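Local coordinates for glutathione S-transferase-like protein (Methylobacillus flagellatus, PDB 4GLT) that binds glutathione and is probably a transferase of the glutathione S-transferase family, at residues A[156-169]-A[200-214]. Residues are numbered along the deposited sequence; the frame is centred on the assembly and turned at random.
Sequences LRRMDQDLEKRKWC and QYPNLARHYAAMMKR
Asp160 OD2 is gripped at the start of helix 202-212, where the amide N of Leu204 gives it a hydrogen bond of 3.3 Å and Asn203 ND2 adds a weak one. With CG anti to the backbone N (chi1 -175°), the carboxylate reaches across to this helix end, whose first-turn N-H groups and dipole would probably favour a negative charge. With an alanine in place of Asp160, the Leu204 amide is likely to lose its acceptor across the contact and the first turn of helix 202-212 part of its tie to helix 142-162. Asn203, able to donate, also makes a weak bond from ND2 to the carbonyl O of Asp160, at 2.8 Å. Arg206 bends at chi3 and turns the edge of its guanidinium to the loop: NH2 meets Leu163 O at 3.0 Å, close to the guanidinium plane, and NH1 meets Arg166 O at 3.1 Å. Two donors on one flat group thus tie down two carbonyls of the loop that follows the helix.

Beside these polar bonds, Leu156 lays CB over one face of the Tyr201 ring, 3.9 Å from its centroid, while Arg157 CG borders the ring edge. Branched Leu204 fills the corner, CD1 against Leu156 CD2 and CD2 against Leu163 CD1 (3.5 Å). Farther along, Trp168 makes an offset edge-to-face contact with His207, planes at 90°, and its broad ring also reaches Met211, whose flexible thioether makes an oblique Met-aromatic contact.

His207 NE2 is hydrogen-bonded to Asp178 of helix 176-191. The axes of the segments 156-162 and 202-212 cross at 76° within the all-helical C-terminal domain, where Met159 packs on helices 106-133 and 176-191.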
ATOM      1  N   LEU A 156      -0.449 -11.721 -13.207  1.00 63.84           N
ATOM      2  CA  LEU A 156      -0.083 -11.556 -14.616  1.00 55.68           C
ATOM      3  C   LEU A 156      -1.130 -12.109 -15.562  1.00 60.71           C
ATOM      4  O   LEU A 156      -1.426 -11.495 -16.588  1.00 59.25           O
ATOM      5  CB  LEU A 156       1.262 -12.218 -14.905  1.00 63.45           C
ATOM      6  CG  LEU A 156       2.465 -11.551 -14.241  1.00 68.70           C
ATOM      7  CD1 LEU A 156       3.708 -12.413 -14.417  1.00 60.73           C
ATOM      8  CD2 LEU A 156       2.677 -10.151 -14.801  1.00 58.53           C
ATOM      9  N   ARG A 157      -1.687 -13.271 -15.230  1.00 62.60           N
ATOM     10  CA  ARG A 157      -2.703 -13.869 -16.086  1.00 72.43           C
ATOM     11  C   ARG A 157      -3.933 -12.989 -16.110  1.00 64.01           C
ATOM     12  O   ARG A 157      -4.538 -12.784 -17.158  1.00 71.85           O
ATOM     13  CB  ARG A 157      -3.070 -15.278 -15.618  1.00 83.70           C
ATOM     14  CG  ARG A 157      -2.011 -16.316 -15.947  1.00118.41           C
ATOM     15  CD  ARG A 157      -2.564 -17.732 -15.915  1.00116.87           C
ATOM     16  NE  ARG A 157      -1.703 -18.649 -16.659  1.00 95.80           N
ATOM     17  CZ  ARG A 157      -1.894 -19.961 -16.738  1.00127.42           C
ATOM     18  NH1 ARG A 157      -2.921 -20.523 -16.116  1.00163.97           N
ATOM     19  NH2 ARG A 157      -1.055 -20.713 -17.439  1.00135.02           N
ATOM     20  N   ARG A 158      -4.294 -12.461 -14.947  1.00 67.74           N
ATOM     21  CA  ARG A 158      -5.463 -11.603 -14.847  1.00 54.88           C
ATOM     22  C   ARG A 158      -5.262 -10.321 -15.642  1.00 59.44           C
ATOM     23  O   ARG A 158      -6.112  -9.936 -16.439  1.00 60.07           O
ATOM     24  CB  ARG A 158      -5.768 -11.277 -13.385  1.00 55.82           C
ATOM     25  CG  ARG A 158      -6.902 -10.284 -13.194  1.00 53.12           C
ATOM     26  CD  ARG A 158      -8.226 -10.896 -13.625  1.00 57.86           C
ATOM     27  NE  ARG A 158      -9.333  -9.937 -13.596  1.00 81.36           N
ATOM     28  CZ  ARG A 158     -10.616 -10.285 -13.518  1.00 80.32           C
ATOM     29  NH1 ARG A 158     -10.953 -11.565 -13.451  1.00 89.89           N
ATOM     30  NH2 ARG A 158     -11.565  -9.357 -13.504  1.00 82.33           N
ATOM     31  N   MET A 159      -4.143  -9.642 -15.416  1.00 66.37           N
ATOM     32  CA  MET A 159      -3.876  -8.430 -16.168  1.00 64.55           C
ATOM     33  C   MET A 159      -3.945  -8.739 -17.660  1.00 79.05           C
ATOM     34  O   MET A 159      -4.623  -8.046 -18.427  1.00 69.59           O
ATOM     35  CB  MET A 159      -2.529  -7.836 -15.769  1.00 63.75           C
ATOM     36  CG  MET A 159      -2.584  -7.093 -14.444  1.00 59.30           C
ATOM     37  SD  MET A 159      -0.977  -6.627 -13.778  1.00 69.61           S
ATOM     38  CE  MET A 159      -1.467  -5.801 -12.266  1.00 68.00           C
ATOM     39  N   ASP A 160      -3.280  -9.817 -18.059  1.00 78.90           N
ATOM     40  CA  ASP A 160      -3.210 -10.173 -19.464  1.00 73.41           C
ATOM     41  C   ASP A 160      -4.584 -10.408 -20.084  1.00 75.58           C
ATOM     42  O   ASP A 160      -4.801 -10.066 -21.240  1.00 60.95           O
ATOM     43  CB  ASP A 160      -2.315 -11.391 -19.692  1.00 75.01           C
ATOM     44  CG  ASP A 160      -2.127 -11.697 -21.170  1.00 78.85           C
ATOM     45  OD1 ASP A 160      -2.563 -12.778 -21.613  1.00 81.10           O
ATOM     46  OD2 ASP A 160      -1.565 -10.844 -21.891  1.00 81.61           O
ATOM     47  N   GLN A 161      -5.501 -10.993 -19.321  1.00 72.66           N
ATOM     48  CA  GLN A 161      -6.869 -11.186 -19.799  1.00 81.04           C
ATOM     49  C   GLN A 161      -7.601  -9.856 -19.920  1.00 75.43           C
ATOM     50  O   GLN A 161      -8.408  -9.657 -20.827  1.00 69.38           O
ATOM     51  CB  GLN A 161      -7.645 -12.106 -18.863  1.00 67.99           C
ATOM     52  CG  GLN A 161      -7.348 -13.578 -19.051  1.00 66.75           C
ATOM     53  CD  GLN A 161      -7.517 -14.355 -17.764  1.00 92.74           C
ATOM     54  OE1 GLN A 161      -7.835 -15.544 -17.781  1.00107.61           O
ATOM     55  NE2 GLN A 161      -7.304 -13.684 -16.630  1.00 92.82           N
ATOM     56  N   ASP A 162      -7.313  -8.951 -18.994  1.00 70.12           N
ATOM     57  CA  ASP A 162      -7.987  -7.666 -18.968  1.00 76.99           C
ATOM     58  C   ASP A 162      -7.558  -6.738 -20.095  1.00 74.42           C
ATOM     59  O   ASP A 162      -8.203  -5.723 -20.347  1.00 82.77           O
ATOM     60  CB  ASP A 162      -7.794  -7.007 -17.609  1.00 66.58           C
ATOM     61  CG  ASP A 162      -8.547  -7.728 -16.527  1.00 64.67           C
ATOM     62  OD1 ASP A 162      -9.301  -8.655 -16.872  1.00 74.04           O
ATOM     63  OD2 ASP A 162      -8.396  -7.377 -15.344  1.00 69.85           O
ATOM     64  N   LEU A 163      -6.483  -7.097 -20.788  1.00 71.57           N
ATOM     65  CA  LEU A 163      -5.958  -6.245 -21.851  1.00 73.51           C
ATOM     66  C   LEU A 163      -6.202  -6.835 -23.231  1.00 81.02           C
ATOM     67  O   LEU A 163      -5.613  -6.398 -24.216  1.00 83.95           O
ATOM     68  CB  LEU A 163      -4.467  -5.978 -21.643  1.00 73.61           C
ATOM     69  CG  LEU A 163      -4.106  -5.086 -20.458  1.00 70.33           C
ATOM     70  CD1 LEU A 163      -2.594  -5.011 -20.293  1.00 74.53           C
ATOM     71  CD2 LEU A 163      -4.703  -3.694 -20.611  1.00 74.82           C
ATOM     72  N   GLU A 164      -7.081  -7.827 -23.299  1.00 90.63           N
ATOM     73  CA  GLU A 164      -7.423  -8.436 -24.569  1.00 85.39           C
ATOM     74  C   GLU A 164      -7.712  -7.389 -25.625  1.00 89.94           C
ATOM     75  O   GLU A 164      -7.006  -7.300 -26.633  1.00 89.34           O
ATOM     76  CB  GLU A 164      -8.625  -9.369 -24.423  1.00 96.26           C
ATOM     77  CG  GLU A 164      -8.246 -10.833 -24.293  1.00126.55           C
ATOM     78  CD  GLU A 164      -7.565 -11.366 -25.541  1.00137.19           C
ATOM     79  OE1 GLU A 164      -7.844 -10.847 -26.644  1.00103.02           O
ATOM     80  OE2 GLU A 164      -6.752 -12.307 -25.418  1.00159.57           O
ATOM     81  N   LYS A 165      -8.752  -6.597 -25.391  1.00 79.01           N
ATOM     82  CA  LYS A 165      -9.249  -5.699 -26.428  1.00 94.19           C
ATOM     83  C   LYS A 165      -9.083  -4.254 -26.008  1.00 87.33           C
ATOM     84  O   LYS A 165      -9.945  -3.416 -26.285  1.00105.82           O
ATOM     85  CB  LYS A 165     -10.728  -5.975 -26.702  1.00 81.97           C
ATOM     86  CG  LYS A 165     -11.229  -7.299 -26.151  1.00 93.11           C
ATOM     87  CD  LYS A 165     -12.745  -7.366 -26.228  1.00113.88           C
ATOM     88  CE  LYS A 165     -13.369  -6.187 -25.498  1.00114.92           C
ATOM     89  NZ  LYS A 165     -14.818  -6.048 -25.807  1.00111.56           N
ATOM     90  N   ARG A 166      -7.974  -3.963 -25.342  1.00 88.35           N
ATOM     91  CA  ARG A 166      -7.757  -2.648 -24.762  1.00 83.46           C
ATOM     92  C   ARG A 166      -6.432  -2.040 -25.220  1.00 80.04           C
ATOM     93  O   ARG A 166      -5.416  -2.731 -25.326  1.00 64.97           O
ATOM     94  CB  ARG A 166      -7.773  -2.737 -23.228  1.00 82.40           C
ATOM     95  CG  ARG A 166      -8.983  -3.441 -22.623  1.00 81.55           C
ATOM     96  CD  ARG A 166      -9.235  -2.944 -21.202  1.00118.35           C
ATOM     97  NE  ARG A 166      -9.790  -3.968 -20.314  1.00 99.09           N
ATOM     98  CZ  ARG A 166     -11.089  -4.216 -20.164  1.00120.96           C
ATOM     99  NH1 ARG A 166     -11.491  -5.169 -19.329  1.00 88.53           N
ATOM    100  NH2 ARG A 166     -11.987  -3.518 -20.851  1.00103.92           N
ATOM    101  N   LYS A 167      -6.437  -0.766 -25.580  1.00 87.71           N
ATOM    102  CA  LYS A 167      -5.179  -0.067 -25.782  1.00 68.93           C
ATOM    103  C   LYS A 167      -4.419   0.157 -24.469  1.00 76.29           C
ATOM    104  O   LYS A 167      -3.234  -0.123 -24.373  1.00 63.45           O
ATOM    105  CB  LYS A 167      -5.410   1.260 -26.502  1.00 86.18           C
ATOM    106  CG  LYS A 167      -6.179   1.156 -27.817  1.00 86.51           C
ATOM    107  CD  LYS A 167      -5.593   0.107 -28.746  1.00 75.70           C
ATOM    108  CE  LYS A 167      -5.999   0.346 -30.188  1.00 73.19           C
ATOM    109  NZ  LYS A 167      -7.453   0.134 -30.425  1.00 87.26           N
ATOM    110  N   TRP A 168      -5.146   0.601 -23.448  1.00 64.76           N
ATOM    111  CA  TRP A 168      -4.600   0.967 -22.141  1.00 76.53           C
ATOM    112  C   TRP A 168      -5.502   0.350 -21.091  1.00 71.22           C
ATOM    113  O   TRP A 168      -6.562  -0.156 -21.424  1.00 63.75           O
ATOM    114  CB  TRP A 168      -4.552   2.481 -21.932  1.00 75.57           C
ATOM    115  CG  TRP A 168      -3.580   3.237 -22.785  1.00 65.20           C
ATOM    116  CD1 TRP A 168      -3.882   4.164 -23.728  1.00 68.97           C
ATOM    117  CD2 TRP A 168      -2.154   3.153 -22.754  1.00 66.53           C
ATOM    118  NE1 TRP A 168      -2.743   4.657 -24.292  1.00 64.10           N
ATOM    119  CE2 TRP A 168      -1.665   4.050 -23.714  1.00 62.78           C
ATOM    120  CE3 TRP A 168      -1.244   2.404 -22.012  1.00 55.91           C
ATOM    121  CZ2 TRP A 168      -0.312   4.219 -23.950  1.00 58.99           C
ATOM    122  CZ3 TRP A 168       0.095   2.573 -22.250  1.00 60.25           C
ATOM    123  CH2 TRP A 168       0.551   3.472 -23.211  1.00 61.12           C
ATOM    124  N   CYS A 169      -5.071   0.348 -19.833  1.00 69.99           N
ATOM    125  CA  CYS A 169      -5.820  -0.339 -18.786  1.00 59.36           C
ATOM    126  C   CYS A 169      -7.234   0.177 -18.545  1.00 61.92           C
ATOM    127  O   CYS A 169      -8.160  -0.607 -18.449  1.00 57.91           O
ATOM    128  CB  CYS A 169      -5.064  -0.253 -17.463  1.00 56.30           C
ATOM    129  SG  CYS A 169      -3.502  -1.131 -17.420  1.00 56.04           S
ATOM    130  N   GLN A 200       4.370 -15.429 -23.011  1.00 79.41           N
ATOM    131  CA  GLN A 200       3.224 -16.062 -22.362  1.00 81.79           C
ATOM    132  C   GLN A 200       2.038 -15.105 -22.242  1.00 78.68           C
ATOM    133  O   GLN A 200       0.883 -15.529 -22.241  1.00 70.12           O
ATOM    134  CB  GLN A 200       3.605 -16.571 -20.970  1.00 87.74           C
ATOM    135  CG  GLN A 200       5.040 -17.055 -20.838  1.00 85.01           C
ATOM    136  CD  GLN A 200       5.221 -17.996 -19.659  1.00112.52           C
ATOM    137  OE1 GLN A 200       4.243 -18.423 -19.043  1.00114.18           O
ATOM    138  NE2 GLN A 200       6.471 -18.326 -19.342  1.00 93.88           N
ATOM    139  N   TYR A 201       2.329 -13.815 -22.136  1.00 71.36           N
ATOM    140  CA  TYR A 201       1.286 -12.814 -21.977  1.00 67.65           C
ATOM    141  C   TYR A 201       1.435 -11.769 -23.071  1.00 75.20           C
ATOM    142  O   TYR A 201       2.080 -10.736 -22.870  1.00 75.95           O
ATOM    143  CB  TYR A 201       1.376 -12.160 -20.595  1.00 73.99           C
ATOM    144  CG  TYR A 201       1.519 -13.140 -19.442  1.00 64.62           C
ATOM    145  CD1 TYR A 201       0.417 -13.824 -18.938  1.00 73.29           C
ATOM    146  CD2 TYR A 201       2.756 -13.375 -18.852  1.00 81.46           C
ATOM    147  CE1 TYR A 201       0.544 -14.718 -17.884  1.00 60.76           C
ATOM    148  CE2 TYR A 201       2.893 -14.264 -17.800  1.00 65.35           C
ATOM    149  CZ  TYR A 201       1.785 -14.936 -17.321  1.00 73.86           C
ATOM    150  OH  TYR A 201       1.920 -15.819 -16.272  1.00 76.25           O
ATOM    151  N   PRO A 202       0.836 -12.038 -24.240  1.00 65.03           N
ATOM    152  CA  PRO A 202       1.012 -11.195 -25.419  1.00 74.77           C
ATOM    153  C   PRO A 202       0.446  -9.789 -25.257  1.00 73.74           C
ATOM    154  O   PRO A 202       1.059  -8.828 -25.721  1.00 84.95           O
ATOM    155  CB  PRO A 202       0.272 -11.963 -26.527  1.00 71.35           C
ATOM    156  CG  PRO A 202      -0.655 -12.890 -25.817  1.00 73.43           C
ATOM    157  CD  PRO A 202       0.024 -13.233 -24.522  1.00 70.70           C
ATOM    158  N   ASN A 203      -0.710  -9.663 -24.608  1.00 71.78           N
ATOM    159  CA  ASN A 203      -1.275  -8.342 -24.345  1.00 71.62           C
ATOM    160  C   ASN A 203      -0.349  -7.504 -23.455  1.00 65.22           C
ATOM    161  O   ASN A 203      -0.165  -6.319 -23.681  1.00 66.70           O
ATOM    162  CB  ASN A 203      -2.660  -8.454 -23.703  1.00 60.19           C
ATOM    163  CG  ASN A 203      -3.633  -9.248 -24.548  1.00 72.15           C
ATOM    164  OD1 ASN A 203      -3.927  -8.884 -25.691  1.00 68.84           O
ATOM    165  ND2 ASN A 203      -4.157 -10.331 -23.983  1.00 72.13           N
ATOM    166  N   LEU A 204       0.230  -8.133 -22.442  1.00 60.20           N
ATOM    167  CA  LEU A 204       1.112  -7.423 -21.523  1.00 69.27           C
ATOM    168  C   LEU A 204       2.393  -6.975 -22.222  1.00 65.77           C
ATOM    169  O   LEU A 204       2.829  -5.840 -22.060  1.00 64.52           O
ATOM    170  CB  LEU A 204       1.441  -8.283 -20.300  1.00 55.25           C
ATOM    171  CG  LEU A 204       0.412  -8.387 -19.164  1.00 70.87           C
ATOM    172  CD1 LEU A 204       1.029  -9.044 -17.930  1.00 53.54           C
ATOM    173  CD2 LEU A 204      -0.144  -7.018 -18.800  1.00 71.79           C
ATOM    174  N   ALA A 205       2.988  -7.872 -23.002  1.00 76.08           N
ATOM    175  CA  ALA A 205       4.185  -7.539 -23.768  1.00 71.53           C
ATOM    176  C   ALA A 205       3.909  -6.384 -24.735  1.00 75.57           C
ATOM    177  O   ALA A 205       4.738  -5.486 -24.890  1.00 73.66           O
ATOM    178  CB  ALA A 205       4.693  -8.761 -24.516  1.00 70.81           C
ATOM    179  N   ARG A 206       2.743  -6.410 -25.376  1.00 64.38           N
ATOM    180  CA  ARG A 206       2.295  -5.294 -26.211  1.00 69.56           C
ATOM    181  C   ARG A 206       2.172  -3.988 -25.427  1.00 73.55           C
ATOM    182  O   ARG A 206       2.546  -2.917 -25.912  1.00 71.44           O
ATOM    183  CB  ARG A 206       0.947  -5.607 -26.846  1.00 68.04           C
ATOM    184  CG  ARG A 206       0.195  -4.360 -27.289  1.00 81.11           C
ATOM    185  CD  ARG A 206      -0.902  -4.691 -28.295  1.00 82.58           C
ATOM    186  NE  ARG A 206      -1.827  -5.693 -27.773  1.00 84.06           N
ATOM    187  CZ  ARG A 206      -2.805  -5.428 -26.911  1.00 86.12           C
ATOM    188  NH1 ARG A 206      -2.987  -4.188 -26.469  1.00 73.24           N
ATOM    189  NH2 ARG A 206      -3.599  -6.402 -26.484  1.00 79.10           N
ATOM    190  N   HIS A 207       1.620  -4.079 -24.221  1.00 63.61           N
ATOM    191  CA  HIS A 207       1.493  -2.921 -23.355  1.00 60.60           C
ATOM    192  C   HIS A 207       2.890  -2.434 -22.999  1.00 54.68           C
ATOM    193  O   HIS A 207       3.186  -1.245 -23.083  1.00 60.50           O
ATOM    194  CB  HIS A 207       0.722  -3.299 -22.090  1.00 58.71           C
ATOM    195  CG  HIS A 207       0.396  -2.135 -21.201  1.00 59.43           C
ATOM    196  ND1 HIS A 207       1.265  -1.658 -20.239  1.00 56.59           N
ATOM    197  CD2 HIS A 207      -0.715  -1.364 -21.118  1.00 57.09           C
ATOM    198  CE1 HIS A 207       0.705  -0.643 -19.607  1.00 57.85           C
ATOM    199  NE2 HIS A 207      -0.495  -0.439 -20.127  1.00 61.50           N
ATOM    200  N   TYR A 208       3.745  -3.371 -22.605  1.00 60.55           N
ATOM    201  CA  TYR A 208       5.116  -3.064 -22.222  1.00 74.45           C
ATOM    202  C   TYR A 208       5.847  -2.415 -23.385  1.00 72.77           C
ATOM    203  O   TYR A 208       6.713  -1.558 -23.196  1.00 74.90           O
ATOM    204  CB  TYR A 208       5.846  -4.338 -21.793  1.00 69.39           C
ATOM    205  CG  TYR A 208       7.164  -4.080 -21.101  1.00 77.64           C
ATOM    206  CD1 TYR A 208       7.213  -3.397 -19.893  1.00 74.34           C
ATOM    207  CD2 TYR A 208       8.359  -4.527 -21.646  1.00 83.67           C
ATOM    208  CE1 TYR A 208       8.416  -3.162 -19.251  1.00 76.55           C
ATOM    209  CE2 TYR A 208       9.566  -4.297 -21.013  1.00 81.88           C
ATOM    210  CZ  TYR A 208       9.590  -3.613 -19.815  1.00 78.07           C
ATOM    211  OH  TYR A 208      10.789  -3.383 -19.178  1.00 77.55           O
ATOM    212  N   ALA A 209       5.490  -2.837 -24.592  1.00 73.57           N
ATOM    213  CA  ALA A 209       6.046  -2.245 -25.796  1.00 77.68           C
ATOM    214  C   ALA A 209       5.717  -0.759 -25.843  1.00 76.89           C
ATOM    215  O   ALA A 209       6.617   0.079 -25.862  1.00 87.88           O
ATOM    216  CB  ALA A 209       5.511  -2.952 -27.030  1.00 89.34           C
ATOM    217  N   ALA A 210       4.425  -0.437 -25.862  1.00 62.14           N
ATOM    218  CA  ALA A 210       3.982   0.955 -25.800  1.00 57.13           C
ATOM    219  C   ALA A 210       4.721   1.756 -24.716  1.00 61.22           C
ATOM    220  O   ALA A 210       5.198   2.858 -24.967  1.00 69.27           O
ATOM    221  CB  ALA A 210       2.481   1.016 -25.569  1.00 59.03           C
ATOM    222  N   MET A 211       4.800   1.199 -23.511  1.00 56.91           N
ATOM    223  CA  MET A 211       5.463   1.859 -22.380  1.00 66.37           C
ATOM    224  C   MET A 211       6.951   2.128 -22.611  1.00 65.45           C
ATOM    225  O   MET A 211       7.458   3.204 -22.296  1.00 69.10           O
ATOM    226  CB  MET A 211       5.296   1.021 -21.107  1.00 68.03           C
ATOM    227  CG  MET A 211       3.855   0.846 -20.654  1.00 90.50           C
ATOM    228  SD  MET A 211       3.084   2.398 -20.161  1.00 72.44           S
ATOM    229  CE  MET A 211       4.315   3.012 -19.019  1.00 51.34           C
ATOM    230  N   MET A 212       7.655   1.134 -23.138  1.00 65.92           N
ATOM    231  CA  MET A 212       9.072   1.284 -23.448  1.00 65.60           C
ATOM    232  C   MET A 212       9.349   2.431 -24.414  1.00 83.53           C
ATOM    233  O   MET A 212      10.499   2.841 -24.587  1.00 76.25           O
ATOM    234  CB  MET A 212       9.621  -0.013 -24.039  1.00 76.92           C
ATOM    235  CG  MET A 212      10.024  -1.037 -22.999  1.00 86.66           C
ATOM    236  SD  MET A 212      11.229  -0.314 -21.881  1.00 80.14           S
ATOM    237  CE  MET A 212      12.125  -1.779 -21.362  1.00 84.03           C
ATOM    238  N   LYS A 213       8.298   2.939 -25.049  1.00 71.95           N
ATOM    239  CA  LYS A 213       8.448   4.015 -26.029  1.00 81.55           C
ATOM    240  C   LYS A 213       8.337   5.411 -25.414  1.00 71.20           C
ATOM    241  O   LYS A 213       8.436   6.415 -26.118  1.00 68.56           O
ATOM    242  CB  LYS A 213       7.436   3.854 -27.171  1.00 72.87           C
ATOM    243  CG  LYS A 213       7.694   2.663 -28.082  1.00 79.35           C
ATOM    244  CD  LYS A 213       6.525   2.435 -29.031  1.00 85.48           C
ATOM    245  CE  LYS A 213       6.680   1.133 -29.802  1.00 90.12           C
ATOM    246  NZ  LYS A 213       7.909   1.124 -30.647  1.00105.12           N
ATOM    247  N   ARG A 214       8.193   5.471 -24.099  1.00 73.85           N
ATOM    248  CA  ARG A 214       8.107   6.745 -23.410  1.00 67.64           C
ATOM    249  C   ARG A 214       9.397   7.049 -22.672  1.00 74.39           C
ATOM    250  O   ARG A 214       9.903   6.224 -21.931  1.00 78.20           O
ATOM    251  CB  ARG A 214       6.954   6.743 -22.419  1.00 60.80           C
ATOM    252  CG  ARG A 214       5.608   6.486 -23.028  1.00 61.44           C
ATOM    253  CD  ARG A 214       4.509   6.850 -22.065  1.00 58.81           C
ATOM    254  NE  ARG A 214       3.228   6.917 -22.743  1.00 60.15           N
ATOM    255  CZ  ARG A 214       2.452   7.988 -22.777  1.00 62.92           C
ATOM    256  NH1 ARG A 214       2.813   9.093 -22.161  1.00 65.44           N
ATOM    257  NH2 ARG A 214       1.307   7.951 -23.426  1.00 60.91           N
TER